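Local coordinates for CRISPR-associated endoribonuclease Cas6 1 (Methanocaldococcus jannaschii DSM 2661, PDB 5YI6), which probably cleaves CRISPR transcripts as an RNA-binding endoribonuclease, producing the crRNA used in antiviral defence, at residues 4-9 with 117-122; 14-19 with 71-76; 19-24 with 65-70; 84-89 with 218-223. One frame throughout, in Å; residues are numbered along the deposited sequence.

Contact 1: 4-9 with 117-122. With PO4 (phosphate ion), chain G.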
loop_
_atom_site.group_PDB
_atom_site.type_symbol
_atom_site.label_atom_id
_atom_site.label_comp_id
_atom_site.label_asym_id
_atom_site.label_seq_id
_atom_site.Cartn_x
_atom_site.Cartn_y
_atom_site.Cartn_z
ATOM N N SER A 4 12.572 -3.711 9.243
ATOM C CA SER A 4 11.345 -3.159 8.680
ATOM C C SER A 4 10.405 -2.651 9.779
ATOM O O SER A 4 10.599 -2.889 10.977
ATOM C CB SER A 4 10.641 -4.205 7.801
ATOM O OG SER A 4 10.150 -5.299 8.560
ATOM N N MET A 5 9.336 -1.964 9.352
ATOM C CA MET A 5 8.364 -1.523 10.335
ATOM C C MET A 5 7.023 -1.331 9.644
ATOM O O MET A 5 6.963 -0.827 8.510
ATOM C CB MET A 5 8.789 -0.222 11.024
ATOM C CG MET A 5 7.872 0.172 12.173
ATOM S SD MET A 5 8.623 1.580 13.006
ATOM C CE MET A 5 7.503 1.706 14.416
ATOM N N ARG A 6 5.970 -1.775 10.329
ATOM C CA ARG A 6 4.588 -1.547 9.924
ATOM C C ARG A 6 3.853 -0.845 11.060
ATOM O O ARG A 6 3.994 -1.230 12.228
ATOM C CB ARG A 6 3.871 -2.863 9.582
ATOM C CG ARG A 6 2.358 -2.654 9.295
ATOM C CD ARG A 6 1.661 -3.959 8.864
ATOM N NE ARG A 6 2.230 -4.439 7.589
ATOM C CZ ARG A 6 1.528 -5.079 6.654
ATOM N NH1 ARG A 6 0.234 -5.345 6.849
ATOM N NH2 ARG A 6 2.112 -5.452 5.508
ATOM N N ILE A 7 3.060 0.181 10.725
ATOM C CA ILE A 7 2.245 0.856 11.724
ATOM C C ILE A 7 0.805 0.936 11.232
ATOM O O ILE A 7 0.505 0.924 10.032
ATOM C CB ILE A 7 2.755 2.266 12.110
ATOM C CG1 ILE A 7 2.774 3.195 10.918
ATOM C CG2 ILE A 7 4.204 2.211 12.742
ATOM C CD1 ILE A 7 1.551 4.053 10.757
ATOM N N GLU A 8 -0.080 0.954 12.191
ATOM C CA GLU A 8 -1.494 1.242 12.000
ATOM C C GLU A 8 -1.778 2.646 12.532
ATOM O O GLU A 8 -1.749 2.871 13.748
ATOM C CB GLU A 8 -2.296 0.187 12.751
ATOM C CG GLU A 8 -3.816 0.518 12.771
ATOM C CD GLU A 8 -4.545 -0.370 13.747
ATOM O OE1 GLU A 8 -4.799 0.062 14.897
ATOM O OE2 GLU A 8 -4.852 -1.506 13.356
ATOM N N LEU A 9 -2.094 3.585 11.645
ATOM C CA LEU A 9 -2.486 4.914 12.073
ATOM C C LEU A 9 -3.953 4.873 12.422
ATOM O O LEU A 9 -4.777 4.531 11.562
ATOM C CB LEU A 9 -2.315 5.991 11.009
ATOM C CG LEU A 9 -1.060 6.724 10.667
ATOM C CD1 LEU A 9 -1.482 7.882 9.717
ATOM C CD2 LEU A 9 -0.455 7.225 11.977
ATOM N N LYS A 117 -0.081 2.538 16.027
ATOM C CA LYS A 117 0.111 1.250 16.672
ATOM C C LYS A 117 1.201 0.480 15.931
ATOM O O LYS A 117 1.182 0.390 14.697
ATOM C CB LYS A 117 -1.211 0.475 16.677
ATOM C CG LYS A 117 -1.094 -0.949 17.231
ATOM C CD LYS A 117 -2.409 -1.691 17.059
ATOM C CE LYS A 117 -2.306 -3.144 17.510
ATOM N NZ LYS A 117 -3.638 -3.849 17.303
ATOM N N ILE A 118 2.162 -0.047 16.675
ATOM C CA ILE A 118 3.262 -0.796 16.066
ATOM C C ILE A 118 2.816 -2.225 15.782
ATOM O O ILE A 118 2.275 -2.896 16.663
ATOM C CB ILE A 118 4.485 -0.792 16.992
ATOM C CG1 ILE A 118 4.980 0.643 17.212
ATOM C CG2 ILE A 118 5.607 -1.744 16.434
ATOM C CD1 ILE A 118 5.926 0.750 18.427
ATOM N N LEU A 119 3.049 -2.705 14.554
ATOM C CA LEU A 119 2.635 -4.051 14.154
ATOM C C LEU A 119 3.887 -4.857 13.837
ATOM O O LEU A 119 4.429 -4.762 12.714
ATOM C CB LEU A 119 1.695 -4.007 12.945
ATOM C CG LEU A 119 0.406 -3.221 13.241
ATOM C CD1 LEU A 119 -0.466 -3.053 11.997
ATOM C CD2 LEU A 119 -0.387 -3.940 14.312
ATOM N N PRO A 120 4.333 -5.706 14.753
ATOM C CA PRO A 120 5.494 -6.550 14.471
ATOM C C PRO A 120 5.203 -7.492 13.317
ATOM O O PRO A 120 4.080 -7.981 13.143
ATOM C CB PRO A 120 5.693 -7.331 15.779
ATOM C CG PRO A 120 5.097 -6.447 16.845
ATOM C CD PRO A 120 3.905 -5.792 16.170
ATOM N N ILE A 121 6.256 -7.799 12.585
ATOM C CA ILE A 121 6.143 -8.666 11.407
ATOM C C ILE A 121 5.745 -10.071 11.846
ATOM O O ILE A 121 6.221 -10.550 12.893
ATOM C CB ILE A 121 7.472 -8.682 10.644
ATOM C CG1 ILE A 121 7.334 -9.440 9.333
ATOM C CG2 ILE A 121 8.584 -9.337 11.454
ATOM C CD1 ILE A 121 7.392 -8.551 8.161
ATOM N N PRO A 122 4.858 -10.747 11.120
ATOM C CA PRO A 122 4.566 -12.150 11.436
ATOM C C PRO A 122 5.825 -13.009 11.341
ATOM O O PRO A 122 6.699 -12.778 10.510
ATOM C CB PRO A 122 3.531 -12.541 10.383
ATOM C CG PRO A 122 2.882 -11.228 9.981
ATOM C CD PRO A 122 3.991 -10.224 10.044
HETATM P P PO4 G . -6.538 -1.343 17.800
HETATM O O1 PO4 G . -6.095 -1.612 16.381
HETATM O O2 PO4 G . -6.693 0.099 18.114
HETATM O O3 PO4 G . -5.569 -1.984 18.743
HETATM O O4 PO4 G . -7.922 -1.957 17.952
HETATM O O HOH W 1 6.712 -3.737 12.267
HETATM O O HOH W 2 -4.354 -4.077 14.595
#
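I7 with I118 and E8 with K117 pair strands 5-12 and 109-118, antiparallel neighbours in the five-stranded sheet of the N-terminal half. K117 gives its N-H to E8 O at 2.8 Å and accepts from E8 N through its own O in a nearly straight bond (168°). L119 N donates to R6 O; beyond it a water bridges R6 N and L119 O. On the face with I7, M5 stretches out until CE meets I118 CG1 at 3.9 Å, and M5 and I7 also pack on helix 88-101. The other face carries R6, E8 and L119: the L119 CD1 methyl rests between E8 CB (3.8 Å) and R6 CD (3.9 Å). With CG anti to its backbone N (chi1 172°), E8 runs out on the face it shares with K117, whose extended chain passes the carboxylate with CD near OE1. A water donates to E8 OE2 and accepts from K117 NZ, while R63 forms a salt bridge with OE2. A phosphate ion, probably from the crystallisation liquor, accepts from K117 NZ at O3 (3.0 Å) and also from R63. Phosphate O1 lies 2.6 Å from E8 OE1, close enough that one of the two acid groups probably carries a proton. R6 carries its guanidinium to E223 and Y222 of helix 215-224. With strand 5-12 central, flanked by 78-85 and 109-118, this is the sheet order of the ferredoxin-like fold that recurs in Cas6 proteins.

Contact 2: 14-19 with 71-76; sequences DNFTVI and GIETID
The F16 and E73 side chains run alongside each other in the same direction, ring and carboxylate planes 68° apart, with E73 OE2 only 3.2 Å from F16 CB and in the phenyl plane at its edge. The I75 carbonyl oxygen sits over one ring face, offset toward the rim, and also accepts a bent bond from F16 N (3.3 Å, 142°). Along the strands, V18 CG1 touches G71 CA at 3.7 Å, and T74 turns its CG2 methyl onto T17 O. The register rests on I19 and I72, bonded both ways through the backbone; T74 N adds a single bond to T17 O. A type II turn from D14 to T17, with F16 at positive phi (70°), delivers the ring to E73; T17 OG1 braces the turn by donating to D14 O at 2.6 Å. Further out, E73 OE1 forms a salt bridge with R68 and T74 OG1 bonds to K78. T17 and I19 both pack against V109, setting this small sheet against strand 109-118. The carboxylate is thus divided in use, one oxygen paired with R68, which probably offsets its charge, and the other turned to the C-H rim of a phenyl ring, whose weakly positive edge probably suits it.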
loop_
_atom_site.group_PDB
_atom_site.type_symbol
_atom_site.label_atom_id
_atom_site.label_comp_id
_atom_site.label_asym_id
_atom_site.label_seq_id
_atom_site.Cartn_x
_atom_site.Cartn_y
_atom_site.Cartn_z
ATOM N N ASP A 14 -15.754 12.609 11.997
ATOM C CA ASP A 14 -17.092 12.663 12.607
ATOM C C ASP A 14 -17.816 11.325 12.528
ATOM O O ASP A 14 -17.696 10.589 11.551
ATOM C CB ASP A 14 -17.950 13.725 11.936
ATOM C CG ASP A 14 -17.382 15.108 12.120
ATOM O OD1 ASP A 14 -16.826 15.385 13.204
ATOM O OD2 ASP A 14 -17.465 15.901 11.175
ATOM N N ASN A 15 -18.617 11.021 13.563
ATOM C CA ASN A 15 -19.500 9.864 13.460
ATOM C C ASN A 15 -20.344 9.944 12.190
ATOM O O ASN A 15 -20.719 11.032 11.729
ATOM C CB ASN A 15 -20.450 9.785 14.671
ATOM C CG ASN A 15 -19.716 9.580 15.977
ATOM O OD1 ASN A 15 -18.612 9.070 15.990
ATOM N ND2 ASN A 15 -20.330 9.993 17.086
ATOM N N PHE A 16 -20.633 8.762 11.628
ATOM C CA PHE A 16 -21.497 8.531 10.469
ATOM C C PHE A 16 -20.889 9.031 9.175
ATOM O O PHE A 16 -21.601 9.233 8.206
ATOM C CB PHE A 16 -22.907 9.143 10.651
ATOM C CG PHE A 16 -23.526 8.831 11.997
ATOM C CD1 PHE A 16 -23.833 7.512 12.345
ATOM C CD2 PHE A 16 -23.740 9.835 12.933
ATOM C CE1 PHE A 16 -24.394 7.207 13.593
ATOM C CE2 PHE A 16 -24.283 9.536 14.196
ATOM C CZ PHE A 16 -24.620 8.223 14.517
ATOM N N THR A 17 -19.589 9.249 9.120
ATOM C CA THR A 17 -19.003 9.802 7.888
ATOM C C THR A 17 -18.868 8.723 6.819
ATOM O O THR A 17 -18.464 7.604 7.111
ATOM C CB THR A 17 -17.608 10.398 8.170
ATOM O OG1 THR A 17 -17.732 11.499 9.078
ATOM C CG2 THR A 17 -16.937 10.883 6.881
ATOM N N VAL A 18 -19.137 9.071 5.559
ATOM C CA VAL A 18 -18.954 8.129 4.448
ATOM C C VAL A 18 -17.574 8.343 3.834
ATOM O O VAL A 18 -17.207 9.476 3.510
ATOM C CB VAL A 18 -20.042 8.289 3.375
ATOM C CG1 VAL A 18 -19.715 7.384 2.172
ATOM C CG2 VAL A 18 -21.422 7.951 3.949
ATOM N N ILE A 19 -16.785 7.276 3.735
ATOM C CA ILE A 19 -15.521 7.301 3.007
ATOM C C ILE A 19 -15.811 6.799 1.590
ATOM O O ILE A 19 -16.126 5.608 1.427
ATOM C CB ILE A 19 -14.447 6.443 3.689
ATOM C CG1 ILE A 19 -14.280 6.828 5.184
ATOM C CG2 ILE A 19 -13.105 6.463 2.868
ATOM C CD1 ILE A 19 -14.163 8.289 5.466
ATOM N N GLY A 71 -20.029 4.984 -0.739
ATOM C CA GLY A 71 -18.846 4.518 -0.036
ATOM C C GLY A 71 -19.226 3.728 1.199
ATOM O O GLY A 71 -20.369 3.262 1.339
ATOM N N ILE A 72 -18.256 3.616 2.101
ATOM C CA ILE A 72 -18.404 2.883 3.348
ATOM C C ILE A 72 -18.529 3.901 4.468
ATOM O O ILE A 72 -17.637 4.737 4.678
ATOM C CB ILE A 72 -17.226 1.929 3.607
ATOM C CG1 ILE A 72 -17.054 0.961 2.431
ATOM C CG2 ILE A 72 -17.418 1.193 4.942
ATOM C CD1 ILE A 72 -18.253 0.062 2.167
ATOM N N GLU A 73 -19.631 3.827 5.197
ATOM C CA GLU A 73 -19.852 4.703 6.333
ATOM C C GLU A 73 -19.142 4.164 7.561
ATOM O O GLU A 73 -19.229 2.970 7.849
ATOM C CB GLU A 73 -21.364 4.812 6.619
ATOM C CG GLU A 73 -21.601 5.670 7.861
ATOM C CD GLU A 73 -23.072 5.709 8.246
ATOM O OE1 GLU A 73 -23.872 5.220 7.458
ATOM O OE2 GLU A 73 -23.381 6.214 9.328
ATOM N N THR A 74 -18.444 5.042 8.293
ATOM C CA THR A 74 -17.894 4.697 9.591
ATOM C C THR A 74 -18.835 5.259 10.658
ATOM O O THR A 74 -19.053 6.480 10.747
ATOM C CB THR A 74 -16.446 5.180 9.789
ATOM O OG1 THR A 74 -16.123 5.047 11.175
ATOM C CG2 THR A 74 -16.257 6.640 9.396
ATOM N N ILE A 75 -19.433 4.338 11.410
ATOM C CA ILE A 75 -20.454 4.693 12.387
ATOM C C ILE A 75 -19.832 5.475 13.529
ATOM O O ILE A 75 -20.375 6.502 13.965
ATOM C CB ILE A 75 -21.184 3.415 12.854
ATOM C CG1 ILE A 75 -21.876 2.739 11.661
ATOM C CG2 ILE A 75 -22.213 3.699 13.971
ATOM C CD1 ILE A 75 -22.344 1.314 11.944
ATOM N N ASP A 76 -18.660 5.048 14.007
ATOM C CA ASP A 76 -18.027 5.723 15.136
ATOM C C ASP A 76 -16.958 6.734 14.710
ATOM O O ASP A 76 -16.224 7.231 15.565
ATOM C CB ASP A 76 -17.418 4.700 16.102
ATOM C CG ASP A 76 -16.318 3.839 15.463
ATOM O OD1 ASP A 76 -15.976 4.014 14.266
ATOM O OD2 ASP A 76 -15.807 2.942 16.172
#

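Contact 3: 19-24 with 65-70; sequences IPYNHQ and RVIRKE
The Y21 ring turns its edge to the loop 68-70, with K69 O in the ring plane 3.3 Å from CE2 and R68 O also near that plane. V66 CG1 lies over the centre of the R68 guanidinium, 3.4 Å above its plane, while NE forms a salt bridge with E73; the H23 imidazole holds P20 O in its own plane. With CG beside its backbone N (chi1 -69°), Y21 sends the ring along the loop, and OH donates to R68 O at 2.8 Å in the carbonyl plane. The same hydroxyl touches I67 CG2, the two side chains crossing at about a right angle. At its other end Y21 is gripped by the backbone: its N-H points to a lone pair of E70 O (3.0 Å, 162°). E70 O further meets the CA-H of P20 and accepts from a water that in turn takes the N22 N-H. One residue is thereby pinned at N and OH to two carbonyls of one loop. P20 O accepts from both H23 N and H23 ND1, the imidazole donor nearly along the C=O axis; H23 NE2 reaches L60, before strand 65-67. The fold here is a three-stranded antiparallel sheet (17-20, 71-74, 65-67), in which the type I turn P20 to H23 after strand 17-20 is bonded to the loop of the 65-67/71-74 hairpin.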
loop_
_atom_site.group_PDB
_atom_site.type_symbol
_atom_site.label_atom_id
_atom_site.label_comp_id
_atom_site.label_asym_id
_atom_site.label_seq_id
_atom_site.Cartn_x
_atom_site.Cartn_y
_atom_site.Cartn_z
ATOM N N ILE A 19 -16.785 7.276 3.735
ATOM C CA ILE A 19 -15.521 7.301 3.007
ATOM C C ILE A 19 -15.811 6.799 1.590
ATOM O O ILE A 19 -16.126 5.608 1.427
ATOM C CB ILE A 19 -14.447 6.443 3.689
ATOM C CG1 ILE A 19 -14.280 6.828 5.184
ATOM C CG2 ILE A 19 -13.105 6.463 2.868
ATOM C CD1 ILE A 19 -14.163 8.289 5.466
ATOM N N PRO A 20 -15.702 7.653 0.568
ATOM C CA PRO A 20 -16.070 7.247 -0.799
ATOM C C PRO A 20 -15.296 6.024 -1.269
ATOM O O PRO A 20 -14.150 5.797 -0.876
ATOM C CB PRO A 20 -15.690 8.473 -1.644
ATOM C CG PRO A 20 -15.661 9.607 -0.701
ATOM C CD PRO A 20 -15.207 9.035 0.627
ATOM N N TYR A 21 -15.959 5.224 -2.122
ATOM C CA TYR A 21 -15.306 4.077 -2.745
ATOM C C TYR A 21 -14.073 4.499 -3.532
ATOM O O TYR A 21 -13.118 3.727 -3.633
ATOM C CB TYR A 21 -16.259 3.361 -3.703
ATOM C CG TYR A 21 -17.371 2.662 -2.967
ATOM C CD1 TYR A 21 -17.073 1.697 -2.005
ATOM C CD2 TYR A 21 -18.704 2.956 -3.237
ATOM C CE1 TYR A 21 -18.079 1.052 -1.301
ATOM C CE2 TYR A 21 -19.726 2.310 -2.538
ATOM C CZ TYR A 21 -19.395 1.362 -1.574
ATOM O OH TYR A 21 -20.373 0.690 -0.865
ATOM N N ASN A 22 -14.080 5.704 -4.096
ATOM C CA ASN A 22 -12.958 6.125 -4.919
ATOM C C ASN A 22 -11.916 6.894 -4.121
ATOM O O ASN A 22 -11.137 7.654 -4.707
ATOM C CB ASN A 22 -13.459 6.945 -6.114
ATOM C CG ASN A 22 -13.982 8.323 -5.716
ATOM O OD1 ASN A 22 -14.137 8.633 -4.539
ATOM N ND2 ASN A 22 -14.250 9.156 -6.711
ATOM N N HIS A 23 -11.851 6.685 -2.794
ATOM C CA HIS A 23 -10.967 7.530 -1.998
ATOM C C HIS A 23 -9.481 7.280 -2.245
ATOM O O HIS A 23 -8.682 8.118 -1.835
ATOM C CB HIS A 23 -11.223 7.356 -0.489
ATOM C CG HIS A 23 -10.714 6.069 0.070
ATOM N ND1 HIS A 23 -11.493 4.930 0.143
ATOM C CD2 HIS A 23 -9.518 5.745 0.623
ATOM C CE1 HIS A 23 -10.785 3.952 0.684
ATOM N NE2 HIS A 23 -9.580 4.418 0.976
ATOM N N GLN A 24 -9.082 6.127 -2.797
ATOM C CA GLN A 24 -7.645 5.807 -2.798
ATOM C C GLN A 24 -6.834 6.902 -3.483
ATOM O O GLN A 24 -5.752 7.266 -3.019
ATOM C CB GLN A 24 -7.383 4.458 -3.473
ATOM C CG GLN A 24 -5.961 3.850 -3.183
ATOM C CD GLN A 24 -4.832 4.512 -3.934
ATOM O OE1 GLN A 24 -5.022 5.030 -5.057
ATOM N NE2 GLN A 24 -3.623 4.493 -3.330
ATOM N N ARG A 65 -18.953 -0.524 10.184
ATOM C CA ARG A 65 -19.193 -0.026 8.838
ATOM C C ARG A 65 -20.642 -0.219 8.409
ATOM O O ARG A 65 -21.333 -1.124 8.878
ATOM C CB ARG A 65 -18.261 -0.717 7.852
ATOM C CG ARG A 65 -18.476 -2.189 7.788
ATOM C CD ARG A 65 -17.161 -2.932 7.615
ATOM N NE ARG A 65 -16.373 -2.382 6.526
ATOM C CZ ARG A 65 -16.609 -2.625 5.244
ATOM N NH1 ARG A 65 -17.634 -3.398 4.894
ATOM N NH2 ARG A 65 -15.828 -2.086 4.307
ATOM N N VAL A 66 -21.093 0.670 7.530
ATOM C CA VAL A 66 -22.359 0.518 6.817
ATOM C C VAL A 66 -22.099 0.742 5.336
ATOM O O VAL A 66 -21.535 1.769 4.952
ATOM C CB VAL A 66 -23.446 1.493 7.318
ATOM C CG1 VAL A 66 -24.719 1.315 6.464
ATOM C CG2 VAL A 66 -23.755 1.231 8.749
ATOM N N ILE A 67 -22.516 -0.209 4.505
ATOM C CA ILE A 67 -22.343 -0.077 3.064
ATOM C C ILE A 67 -23.338 0.944 2.540
ATOM O O ILE A 67 -24.542 0.837 2.790
ATOM C CB ILE A 67 -22.526 -1.434 2.372
ATOM C CG1 ILE A 67 -21.429 -2.396 2.835
ATOM C CG2 ILE A 67 -22.552 -1.255 0.872
ATOM C CD1 ILE A 67 -21.641 -3.824 2.396
ATOM N N ARG A 68 -22.845 1.960 1.843
ATOM C CA ARG A 68 -23.714 2.980 1.281
ATOM C C ARG A 68 -23.501 3.040 -0.218
ATOM O O ARG A 68 -22.574 2.437 -0.761
ATOM C CB ARG A 68 -23.460 4.354 1.888
ATOM C CG ARG A 68 -23.707 4.431 3.383
ATOM C CD ARG A 68 -25.202 4.190 3.741
ATOM N NE ARG A 68 -25.427 4.502 5.155
ATOM C CZ ARG A 68 -26.560 4.234 5.814
ATOM N NH1 ARG A 68 -27.571 3.633 5.201
ATOM N NH2 ARG A 68 -26.674 4.557 7.099
ATOM N N LYS A 69 -24.315 3.868 -0.866
ATOM C CA LYS A 69 -24.227 4.000 -2.317
ATOM C C LYS A 69 -22.867 4.558 -2.740
ATOM O O LYS A 69 -22.239 4.040 -3.672
ATOM C CB LYS A 69 -25.350 4.908 -2.819
ATOM C CG LYS A 69 -25.401 5.067 -4.337
ATOM C CD LYS A 69 -26.593 5.928 -4.765
ATOM C CE LYS A 69 -26.534 6.287 -6.249
ATOM N NZ LYS A 69 -27.610 7.247 -6.643
ATOM N N GLU A 70 -22.393 5.607 -2.060
ATOM C CA GLU A 70 -21.177 6.300 -2.465
ATOM C C GLU A 70 -19.914 5.796 -1.783
ATOM O O GLU A 70 -18.817 6.164 -2.216
ATOM C CB GLU A 70 -21.317 7.806 -2.226
ATOM C CG GLU A 70 -22.430 8.447 -3.047
ATOM C CD GLU A 70 -22.201 8.312 -4.559
ATOM O OE1 GLU A 70 -21.026 8.238 -4.998
ATOM O OE2 GLU A 70 -23.201 8.263 -5.309
HETATM O O HOH W 3 -16.928 6.841 -4.641
#

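Contact 4: 84-89 with 218-223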
loop_
_atom_site.group_PDB
_atom_site.type_symbol
_atom_site.label_atom_id
_atom_site.label_comp_id
_atom_site.label_asym_id
_atom_site.label_seq_id
_atom_site.Cartn_x
_atom_site.Cartn_y
_atom_site.Cartn_z
ATOM N N SER A 84 3.785 0.799 5.764
ATOM C CA SER A 84 4.917 -0.071 6.099
ATOM C C SER A 84 6.080 0.180 5.148
ATOM O O SER A 84 5.900 0.613 4.003
ATOM C CB SER A 84 4.549 -1.556 6.056
ATOM O OG SER A 84 4.165 -1.945 4.737
ATOM N N SER A 85 7.277 -0.171 5.625
ATOM C CA SER A 85 8.463 -0.055 4.782
ATOM C C SER A 85 9.524 -1.023 5.293
ATOM O O SER A 85 9.615 -1.252 6.510
ATOM C CB SER A 85 9.014 1.381 4.804
ATOM O OG SER A 85 10.216 1.475 4.030
ATOM N N PRO A 86 10.382 -1.561 4.409
ATOM C CA PRO A 86 11.585 -2.238 4.920
ATOM C C PRO A 86 12.560 -1.255 5.559
ATOM O O PRO A 86 13.529 -1.694 6.180
ATOM C CB PRO A 86 12.175 -2.925 3.666
ATOM C CG PRO A 86 11.659 -2.088 2.475
ATOM C CD PRO A 86 10.255 -1.656 2.934
ATOM N N ASN A 87 12.322 0.062 5.449
ATOM C CA ASN A 87 13.165 1.090 6.066
ATOM C C ASN A 87 12.469 1.632 7.314
ATOM O O ASN A 87 11.540 2.448 7.220
ATOM C CB ASN A 87 13.445 2.223 5.076
ATOM C CG ASN A 87 14.450 3.227 5.629
ATOM O OD1 ASN A 87 14.406 3.574 6.810
ATOM N ND2 ASN A 87 15.366 3.671 4.789
ATOM N N ASN A 88 12.917 1.197 8.499
ATOM C CA ASN A 88 12.183 1.600 9.699
ATOM C C ASN A 88 12.404 3.065 10.038
ATOM O O ASN A 88 11.542 3.681 10.692
ATOM C CB ASN A 88 12.515 0.710 10.897
ATOM C CG ASN A 88 13.933 0.859 11.348
ATOM O OD1 ASN A 88 14.842 0.981 10.530
ATOM N ND2 ASN A 88 14.139 0.845 12.659
ATOM N N GLU A 89 13.538 3.641 9.632
ATOM C CA GLU A 89 13.742 5.065 9.887
ATOM C C GLU A 89 12.747 5.928 9.116
ATOM O O GLU A 89 12.278 6.944 9.633
ATOM C CB GLU A 89 15.190 5.466 9.536
ATOM C CG GLU A 89 15.464 6.960 9.735
ATOM C CD GLU A 89 16.928 7.339 9.466
ATOM O OE1 GLU A 89 17.746 6.430 9.175
ATOM O OE2 GLU A 89 17.245 8.550 9.518
ATOM N N ILE A 218 9.738 -13.128 1.174
ATOM C CA ILE A 218 8.309 -12.869 1.406
ATOM C C ILE A 218 8.127 -11.695 2.359
ATOM O O ILE A 218 7.254 -10.839 2.153
ATOM C CB ILE A 218 7.623 -14.152 1.929
ATOM C CG1 ILE A 218 7.700 -15.249 0.849
ATOM C CG2 ILE A 218 6.160 -13.858 2.316
ATOM C CD1 ILE A 218 7.286 -16.651 1.375
ATOM N N LYS A 219 8.958 -11.629 3.407
ATOM C CA LYS A 219 8.912 -10.558 4.394
ATOM C C LYS A 219 9.192 -9.207 3.749
ATOM O O LYS A 219 8.590 -8.191 4.122
ATOM C CB LYS A 219 9.940 -10.847 5.490
ATOM C CG LYS A 219 10.193 -9.724 6.448
ATOM C CD LYS A 219 11.195 -10.115 7.533
ATOM C CE LYS A 219 11.400 -8.964 8.509
ATOM N NZ LYS A 219 11.973 -7.741 7.875
ATOM N N PHE A 220 10.113 -9.176 2.776
ATOM C CA PHE A 220 10.313 -7.938 2.030
ATOM C C PHE A 220 9.059 -7.538 1.254
ATOM O O PHE A 220 8.680 -6.369 1.255
ATOM C CB PHE A 220 11.509 -8.081 1.078
ATOM C CG PHE A 220 11.753 -6.877 0.233
ATOM C CD1 PHE A 220 12.352 -5.745 0.774
ATOM C CD2 PHE A 220 11.401 -6.895 -1.142
ATOM C CE1 PHE A 220 12.592 -4.595 -0.033
ATOM C CE2 PHE A 220 11.626 -5.751 -1.964
ATOM C CZ PHE A 220 12.244 -4.615 -1.405
ATOM N N GLY A 221 8.398 -8.484 0.582
ATOM C CA GLY A 221 7.127 -8.130 -0.065
ATOM C C GLY A 221 6.066 -7.691 0.944
ATOM O O GLY A 221 5.267 -6.788 0.684
ATOM N N TYR A 222 6.073 -8.306 2.118
ATOM C CA TYR A 222 5.113 -7.955 3.159
ATOM C C TYR A 222 5.280 -6.504 3.603
ATOM O O TYR A 222 4.293 -5.807 3.848
ATOM C CB TYR A 222 5.282 -8.914 4.337
ATOM C CG TYR A 222 4.096 -8.894 5.275
ATOM C CD1 TYR A 222 2.949 -9.628 4.972
ATOM C CD2 TYR A 222 4.134 -8.151 6.443
ATOM C CE1 TYR A 222 1.824 -9.614 5.857
ATOM C CE2 TYR A 222 3.040 -8.130 7.347
ATOM C CZ TYR A 222 1.883 -8.856 7.013
ATOM O OH TYR A 222 0.799 -8.864 7.866
ATOM N N GLU A 223 6.518 -6.026 3.731
ATOM C CA GLU A 223 6.663 -4.646 4.219
ATOM C C GLU A 223 6.855 -3.606 3.106
ATOM O O GLU A 223 6.541 -2.436 3.306
ATOM C CB GLU A 223 7.747 -4.570 5.289
ATOM C CG GLU A 223 7.387 -5.469 6.556
ATOM C CD GLU A 223 6.007 -5.171 7.323
ATOM O OE1 GLU A 223 5.007 -4.666 6.761
ATOM O OE2 GLU A 223 5.914 -5.485 8.536
#
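S84 and E223 meet where strand 78-85 of the ferredoxin-like N-terminal half runs against the last turn of helix 215-224, a buried junction between the two halves of the protein. S84 OG stands between its backbone N and carbonyl carbon (chi1 63°), which swings the hydroxyl to donate to E223 O at 2.8 Å. The donor comes in from above the carbonyl plane, tilted 35° from it. The E223 side chain bends at chi2 and brings OE1 to 3.2 Å from S84 CB; that oxygen is paired with R6, and its angle to S84 OG is too poor for a bond. E223 OE2 lies in the plane of the Y222 ring at its edge. A second pair crosses obliquely: P86 brings CG to within 3.7 Å of F220 CE1, and its CB sits 4.0 Å from F220 CD1. F220 reaches there with CG anti to its backbone N (178°), and its ring also meets Y170 edge to face, while P86 is backed by F173, so helix 158-174 packs on both P86 and F220. From the strand the chain bends into helix 88-101. N87 is the N-cap, its OD1 accepting from F90 N, and the preceding S85 forms an ST turn in which its OG, also bonded to F54 O, takes the N-H of N87 at 2.9 Å.

How the contacts relate
The four contacts fall into two pairs. Contacts 1 and 4, centres about 10 Å apart, share the five-stranded sheet and are stitched by R6, whose NE reaches E223 OE1 at 2.9 Å and whose NH2 reaches Y222 O at 2.8 Å. Contacts 2 and 3, about 8 Å apart between centres, both use I19 and belong to the three-stranded sheet, where E73 of one bonds to V66 and R68 of the other. Contacts 2 and 4 lie about 30 Å apart between centres. The phosphate binds at the E8 and K117 end of contact 1, whereas contact 4 approaches the probable catalytic site: the S85 side chain is about 9 Å from that of K53, the probable transition-state stabiliser.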